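Local coordinates for PncC family amidohydrolase (Enterobacter asburiae, PDB 6L19), which probably acts as an amidohydrolase of the PncC (CinA C-terminal) family, whose active members deamidate nicotinamide mononucleotide, at residues D64-K67 / M68-G72; L71-R74 / P75-E79. The protein carries 3 engineered substitutions. All blocks are in the same frame, centred on the assembly; numbering follows the deposited sequence. Where two conformers were deposited one is given.

Contact 1 (D64-K67 / M68-G72). Engineered in segment 68-72: Met68 (natural residue Thr).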
ATOM      1  N   ASP A  64      14.807  -6.257   0.775  1.00 25.77           N
ATOM      2  CA  ASP A  64      15.012  -7.445  -0.061  1.00 27.67           C
ATOM      3  C   ASP A  64      14.344  -8.673   0.545  1.00 22.39           C
ATOM      4  O   ASP A  64      13.722  -9.475  -0.167  1.00 21.65           O
ATOM      5  CB  ASP A  64      16.504  -7.734  -0.232  1.00 27.20           C
ATOM      6  CG  ASP A  64      17.215  -6.718  -1.104  1.00 38.57           C
ATOM      7  OD1 ASP A  64      16.542  -5.931  -1.801  1.00 29.24           O
ATOM      8  OD2 ASP A  64      18.464  -6.719  -1.086  1.00 50.34           O
ATOM      9  N   GLU A  65      14.502  -8.863   1.853  1.00 22.64           N
ATOM     10  CA  GLU A  65      13.917 -10.031   2.493  1.00 24.11           C
ATOM     11  C   GLU A  65      12.398 -10.046   2.348  1.00 23.68           C
ATOM     12  O   GLU A  65      11.794 -11.109   2.155  1.00 22.15           O
ATOM     13  CB  GLU A  65      14.317 -10.075   3.963  1.00 20.78           C
ATOM     14  CG  GLU A  65      13.746 -11.274   4.677  1.00 26.71           C
ATOM     15  CD  GLU A  65      14.360 -11.484   6.043  1.00 30.13           C
ATOM     16  OE1 GLU A  65      15.172 -10.630   6.457  1.00 31.69           O
ATOM     17  OE2 GLU A  65      14.024 -12.497   6.694  1.00 29.64           O
ATOM     18  N   ALA A  66      11.759  -8.875   2.436  1.00 22.55           N
ATOM     19  CA  ALA A  66      10.304  -8.833   2.294  1.00 25.84           C
ATOM     20  C   ALA A  66       9.882  -9.172   0.870  1.00 18.53           C
ATOM     21  O   ALA A  66       8.900  -9.893   0.670  1.00 20.84           O
ATOM     22  CB  ALA A  66       9.767  -7.458   2.707  1.00 22.22           C
ATOM     23  N   LYS A  67      10.612  -8.669  -0.138  1.00 21.01           N
ATOM     24  CA  LYS A  67      10.340  -9.093  -1.511  1.00 15.94           C
ATOM     25  C   LYS A  67      10.432 -10.611  -1.639  1.00 25.32           C
ATOM     26  O   LYS A  67       9.605 -11.240  -2.316  1.00 21.83           O
ATOM     27  CB  LYS A  67      11.306  -8.423  -2.481  1.00 20.47           C
ATOM     28  CG  LYS A  67      11.076  -6.912  -2.664  1.00 24.85           C
ATOM     29  CD  LYS A  67      12.139  -6.304  -3.572  1.00 19.48           C
ATOM     30  CE  LYS A  67      12.067  -4.777  -3.558  1.00 25.04           C
ATOM     31  NZ  LYS A  67      12.488  -4.219  -2.234  1.00 29.66           N
ATOM     32  N   MET A  68      11.422 -11.208  -0.967  1.00 20.14           N
ATOM     33  CA  MET A  68      11.644 -12.651  -1.020  1.00 26.50           C
ATOM     34  C   MET A  68      10.504 -13.401  -0.329  1.00 20.79           C
ATOM     35  O   MET A  68       9.865 -14.271  -0.927  1.00 21.83           O
ATOM     36  CB  MET A  68      13.016 -12.982  -0.379  1.00 18.65           C
ATOM     37  CG  MET A  68      13.603 -14.383  -0.694  1.00 29.51           C
ATOM     38  SD  MET A  68      14.963 -14.845   0.424  1.00 10.22           S
ATOM     39  CE  MET A  68      16.339 -14.288  -0.450  1.00 53.31           C
ATOM     40  N   ARG A  69      10.191 -13.036   0.922  1.00 21.84           N
ATOM     41  CA  ARG A  69       9.224 -13.812   1.700  1.00 24.60           C
ATOM     42  C   ARG A  69       7.783 -13.509   1.309  1.00 28.63           C
ATOM     43  O   ARG A  69       6.955 -14.420   1.247  1.00 25.66           O
ATOM     44  CB  ARG A  69       9.423 -13.558   3.197  1.00 22.45           C
ATOM     45  CG  ARG A  69      10.764 -14.111   3.681  1.00 28.46           C
ATOM     46  CD  ARG A  69      10.932 -14.052   5.199  1.00 21.91           C
ATOM     47  NE  ARG A  69      12.327 -14.318   5.553  1.00 25.94           N
ATOM     48  CZ  ARG A  69      12.871 -15.535   5.537  1.00 29.99           C
ATOM     49  NH1 ARG A  69      12.125 -16.577   5.202  1.00 22.79           N
ATOM     50  NH2 ARG A  69      14.148 -15.712   5.861  1.00 26.99           N
ATOM     51  N   ILE A  70       7.452 -12.246   1.055  1.00 22.45           N
ATOM     52  CA  ILE A  70       6.056 -11.916   0.787  1.00 28.36           C
ATOM     53  C   ILE A  70       5.717 -12.061  -0.690  1.00 25.20           C
ATOM     54  O   ILE A  70       4.648 -12.566  -1.039  1.00 27.57           O
ATOM     55  CB  ILE A  70       5.742 -10.505   1.302  1.00 24.17           C
ATOM     56  CG1 ILE A  70       5.824 -10.517   2.821  1.00 24.59           C
ATOM     57  CG2 ILE A  70       4.357 -10.084   0.836  1.00 23.24           C
ATOM     58  CD1 ILE A  70       5.831  -9.184   3.397  1.00 34.73           C
ATOM     59  N   LEU A  71       6.609 -11.632  -1.578  1.00 22.29           N
ATOM     60  CA  LEU A  71       6.362 -11.713  -3.009  1.00 24.16           C
ATOM     61  C   LEU A  71       7.078 -12.886  -3.663  1.00 25.91           C
ATOM     62  O   LEU A  71       7.025 -13.018  -4.881  1.00 28.56           O
ATOM     63  CB  LEU A  71       6.760 -10.404  -3.693  1.00 17.19           C
ATOM     64  CG  LEU A  71       5.845  -9.252  -3.288  1.00 22.03           C
ATOM     65  CD1 LEU A  71       6.370  -7.933  -3.818  1.00 22.68           C
ATOM     66  CD2 LEU A  71       4.420  -9.548  -3.787  1.00 24.41           C
ATOM     67  N   GLY A  72       7.754 -13.730  -2.892  1.00 24.83           N
ATOM     68  CA  GLY A  72       8.349 -14.915  -3.491  1.00 29.31           C
ATOM     69  C   GLY A  72       9.449 -14.639  -4.491  1.00 29.47           C
ATOM     70  O   GLY A  72       9.749 -15.506  -5.311  1.00 34.07           O
TER
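Met68 (engineered), Arg69 and Ile70 donate their amides to the carbonyls of Asp64, Glu65 and Ala66 in successive i to i+4 bonds of helix 64-71, with Arg69 N to Glu65 O at 2.8 Å. Toward the C-terminal end the pattern slackens: Leu71 N reaches Lys67 O at 3.1 Å in a weak, bent bond (129°), and Gly72 leaves the helix with positive phi. On the outer face Glu65 and Arg69, one turn apart, form a salt bridge. Glu65 sends CG anti to its backbone N (chi1 -180°); its extended chain carries the carboxylate out from the helix, and the extended Arg69 chain leans back one turn to meet it. There Glu65 OE2 accepts a hydrogen bond from Arg69 NE at 2.7 Å through its anti lone pair. The bond is fairly straight and lies in the guanidinium plane, while Arg69 NH2 adds a weak bond to Glu65 OE2 at 3.3 Å. The two flat groups are turned 58° apart, which fits one oxygen doing the work instead of a two-oxygen fork. On another face Ala66 CB and Ile70 CD1 meet loosely at 4.4 Å. Lys67, bent at its last torsion, hydrogen-bonds through NZ to Ser35 OG, with a weak bond to Ser63 O. The chemistry is therefore divided by face: an ion pair lies along the exposed side, while Ala66 and Ile70 put an apolar patch against Asp56 and Val57 of the second subunit.

Contact 2 (L71-R74 / P75-E79)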
ATOM      1  N   LEU A  71       6.609 -11.632  -1.578  1.00 22.29           N
ATOM      2  CA  LEU A  71       6.362 -11.713  -3.009  1.00 24.16           C
ATOM      3  C   LEU A  71       7.078 -12.886  -3.663  1.00 25.91           C
ATOM      4  O   LEU A  71       7.025 -13.018  -4.881  1.00 28.56           O
ATOM      5  CB  LEU A  71       6.760 -10.404  -3.693  1.00 17.19           C
ATOM      6  CG  LEU A  71       5.845  -9.252  -3.288  1.00 22.03           C
ATOM      7  CD1 LEU A  71       6.370  -7.933  -3.818  1.00 22.68           C
ATOM      8  CD2 LEU A  71       4.420  -9.548  -3.787  1.00 24.41           C
ATOM      9  N   GLY A  72       7.754 -13.730  -2.892  1.00 24.83           N
ATOM     10  CA  GLY A  72       8.349 -14.915  -3.491  1.00 29.31           C
ATOM     11  C   GLY A  72       9.449 -14.639  -4.491  1.00 29.47           C
ATOM     12  O   GLY A  72       9.749 -15.506  -5.311  1.00 34.07           O
ATOM     13  N   VAL A  73      10.058 -13.446  -4.461  1.00 19.01           N
ATOM     14  CA  VAL A  73      11.213 -13.200  -5.316  1.00 19.97           C
ATOM     15  C   VAL A  73      12.321 -14.185  -4.933  1.00 24.87           C
ATOM     16  O   VAL A  73      12.576 -14.427  -3.750  1.00 20.91           O
ATOM     17  CB  VAL A  73      11.670 -11.737  -5.181  1.00 24.26           C
ATOM     18  CG1 VAL A  73      13.002 -11.509  -5.913  1.00 22.20           C
ATOM     19  CG2 VAL A  73      10.592 -10.786  -5.724  1.00 16.96           C
ATOM     20  N   ARG A  74      12.959 -14.788  -5.933  1.00 21.84           N
ATOM     21  CA  ARG A  74      13.963 -15.824  -5.677  1.00 26.42           C
ATOM     22  C   ARG A  74      15.239 -15.210  -5.095  1.00 23.18           C
ATOM     23  O   ARG A  74      15.671 -14.138  -5.538  1.00 21.35           O
ATOM     24  CB  ARG A  74      14.308 -16.569  -6.975  1.00 25.64           C
ATOM     25  CG  ARG A  74      13.144 -17.309  -7.639  1.00 27.81           C
ATOM     26  CD  ARG A  74      12.798 -18.576  -6.852  1.00 35.13           C
ATOM     27  NE  ARG A  74      13.995 -19.350  -6.486  1.00 41.03           N
ATOM     28  CZ  ARG A  74      14.054 -20.269  -5.514  1.00 39.48           C
ATOM     29  NH1 ARG A  74      12.981 -20.563  -4.783  1.00 26.98           N
ATOM     30  NH2 ARG A  74      15.203 -20.897  -5.266  1.00 32.28           N
ATOM     31  N   PRO A  75      15.878 -15.869  -4.126  1.00 26.41           N
ATOM     32  CA  PRO A  75      17.162 -15.338  -3.619  1.00 24.10           C
ATOM     33  C   PRO A  75      18.191 -15.141  -4.715  1.00 23.81           C
ATOM     34  O   PRO A  75      18.930 -14.144  -4.716  1.00 24.38           O
ATOM     35  CB  PRO A  75      17.620 -16.399  -2.605  1.00 28.23           C
ATOM     36  CG  PRO A  75      16.439 -17.314  -2.383  1.00 24.56           C
ATOM     37  CD  PRO A  75      15.512 -17.174  -3.536  1.00 22.48           C
ATOM     38  N   GLU A  76      18.237 -16.070  -5.667  1.00 23.65           N
ATOM     39  CA  GLU A  76      19.205 -15.996  -6.755  1.00 30.48           C
ATOM     40  C   GLU A  76      18.952 -14.785  -7.640  1.00 27.79           C
ATOM     41  O   GLU A  76      19.900 -14.166  -8.132  1.00 23.83           O
ATOM     42  CB  GLU A  76      19.157 -17.286  -7.580  1.00 27.99           C
ATOM     43  CG  GLU A  76      19.411 -18.530  -6.737  1.00 35.76           C
ATOM     44  CD  GLU A  76      18.118 -19.242  -6.303  1.00 47.20           C
ATOM     45  OE1 GLU A  76      17.100 -18.562  -6.026  1.00 31.99           O
ATOM     46  OE2 GLU A  76      18.125 -20.497  -6.241  1.00 53.21           O
ATOM     47  N   THR A  77      17.683 -14.458  -7.889  1.00 23.00           N
ATOM     48  CA  THR A  77      17.357 -13.238  -8.618  1.00 20.84           C
ATOM     49  C   THR A  77      17.894 -12.018  -7.883  1.00 23.39           C
ATOM     50  O   THR A  77      18.508 -11.133  -8.487  1.00 25.82           O
ATOM     51  CB  THR A  77      15.835 -13.132  -8.808  1.00 19.22           C
ATOM     52  OG1 THR A  77      15.364 -14.253  -9.566  1.00 18.70           O
ATOM     53  CG2 THR A  77      15.456 -11.814  -9.524  1.00 19.81           C
ATOM     54  N   LEU A  78      17.690 -11.962  -6.567  1.00 20.54           N
ATOM     55  CA  LEU A  78      18.179 -10.819  -5.811  1.00 20.69           C
ATOM     56  C   LEU A  78      19.706 -10.750  -5.843  1.00 29.40           C
ATOM     57  O   LEU A  78      20.282  -9.663  -6.000  1.00 21.79           O
ATOM     58  CB  LEU A  78      17.651 -10.886  -4.380  1.00 22.16           C
ATOM     59  CG  LEU A  78      16.143 -10.604  -4.245  1.00 25.07           C
ATOM     60  CD1 LEU A  78      15.665 -10.861  -2.833  1.00 24.36           C
ATOM     61  CD2 LEU A  78      15.813  -9.166  -4.628  1.00 24.07           C
ATOM     62  N   GLU A  79      20.382 -11.898  -5.729  1.00 23.74           N
ATOM     63  CA  GLU A  79      21.845 -11.884  -5.714  0.64 27.02           C
ATOM     64  C   GLU A  79      22.412 -11.524  -7.089  1.00 24.99           C
ATOM     65  O   GLU A  79      23.349 -10.730  -7.187  1.00 31.19           O
ATOM     66  CB  GLU A  79      22.383 -13.241  -5.236  0.64 27.05           C
ATOM     67  CG  GLU A  79      21.888 -13.714  -3.840  0.64 27.05           C
ATOM     68  CD  GLU A  79      22.604 -13.035  -2.665  0.64 31.90           C
ATOM     69  OE1 GLU A  79      23.472 -12.179  -2.935  0.64 30.00           O
ATOM     70  OE2 GLU A  79      22.301 -13.352  -1.472  0.64 29.09           O
TER
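Arg74 and Glu76 lie side by side and join in a salt bridge at the start of helix 75-81. The straightest of its bonds runs from Arg74 NH2 to Glu76 OE2 at 3.1 Å, in the guanidinium plane and on the syn lone pair of the oxygen. Glu76 OE1 receives two weaker, bent bonds, from Arg74 NE at 3.2 Å and from Arg74 NH2. Bends at chi2 (-74°) and chi3 fold the arginine back over the proline, and Pro75 CD sits over the centre of one guanidinium face, 4.0 Å from Arg74 CZ. Arg74 occupies the N-cap position and Pro75 the first turn, where a proline costs no helical bond, because an amide there has no carbonyl of the helix one turn back to bond to. Arg74 O opens the helical pattern by accepting Leu78 N at 3.1 Å. Glu91 of helix 86-100 serves both segments: its OE1 takes Arg74 N and its OE2 bonds Thr77 OG1, so one carboxylate ties the cap residue and the first turn to the neighbouring helix. The buried Val73 crosses Leu78 at about a right angle, with Val73 CG1 3.7 Å from Leu78 CG. The same valine also packs on Met92 of helix 86-100.

How the contacts relate
Contacts 1 and 2 share Leu71 and Gly72, where helix 64-71 gives way to the short connection into helix 75-81; their centres are 7 Å apart. Lys67 O of contact 1 probably also accepts Val73 N of contact 2 at 3.1 Å. The two helices touch directly across the turn: the engineered Met68 brings CE to 3.3 Å from Pro75 CB, and Asp64 O lies 3.6 Å from Leu78 CD1. Helix 86-100 backs both contacts, with the shared Leu71 on Met92, Ile96 and Ile99. A glycerol, probably from crystallisation, lies about 4 Å from the Glu65 side chain; the sodium ion, about 9 Å from that of Lys67 and about 14 Å from that of Leu78, is coordinated by neither.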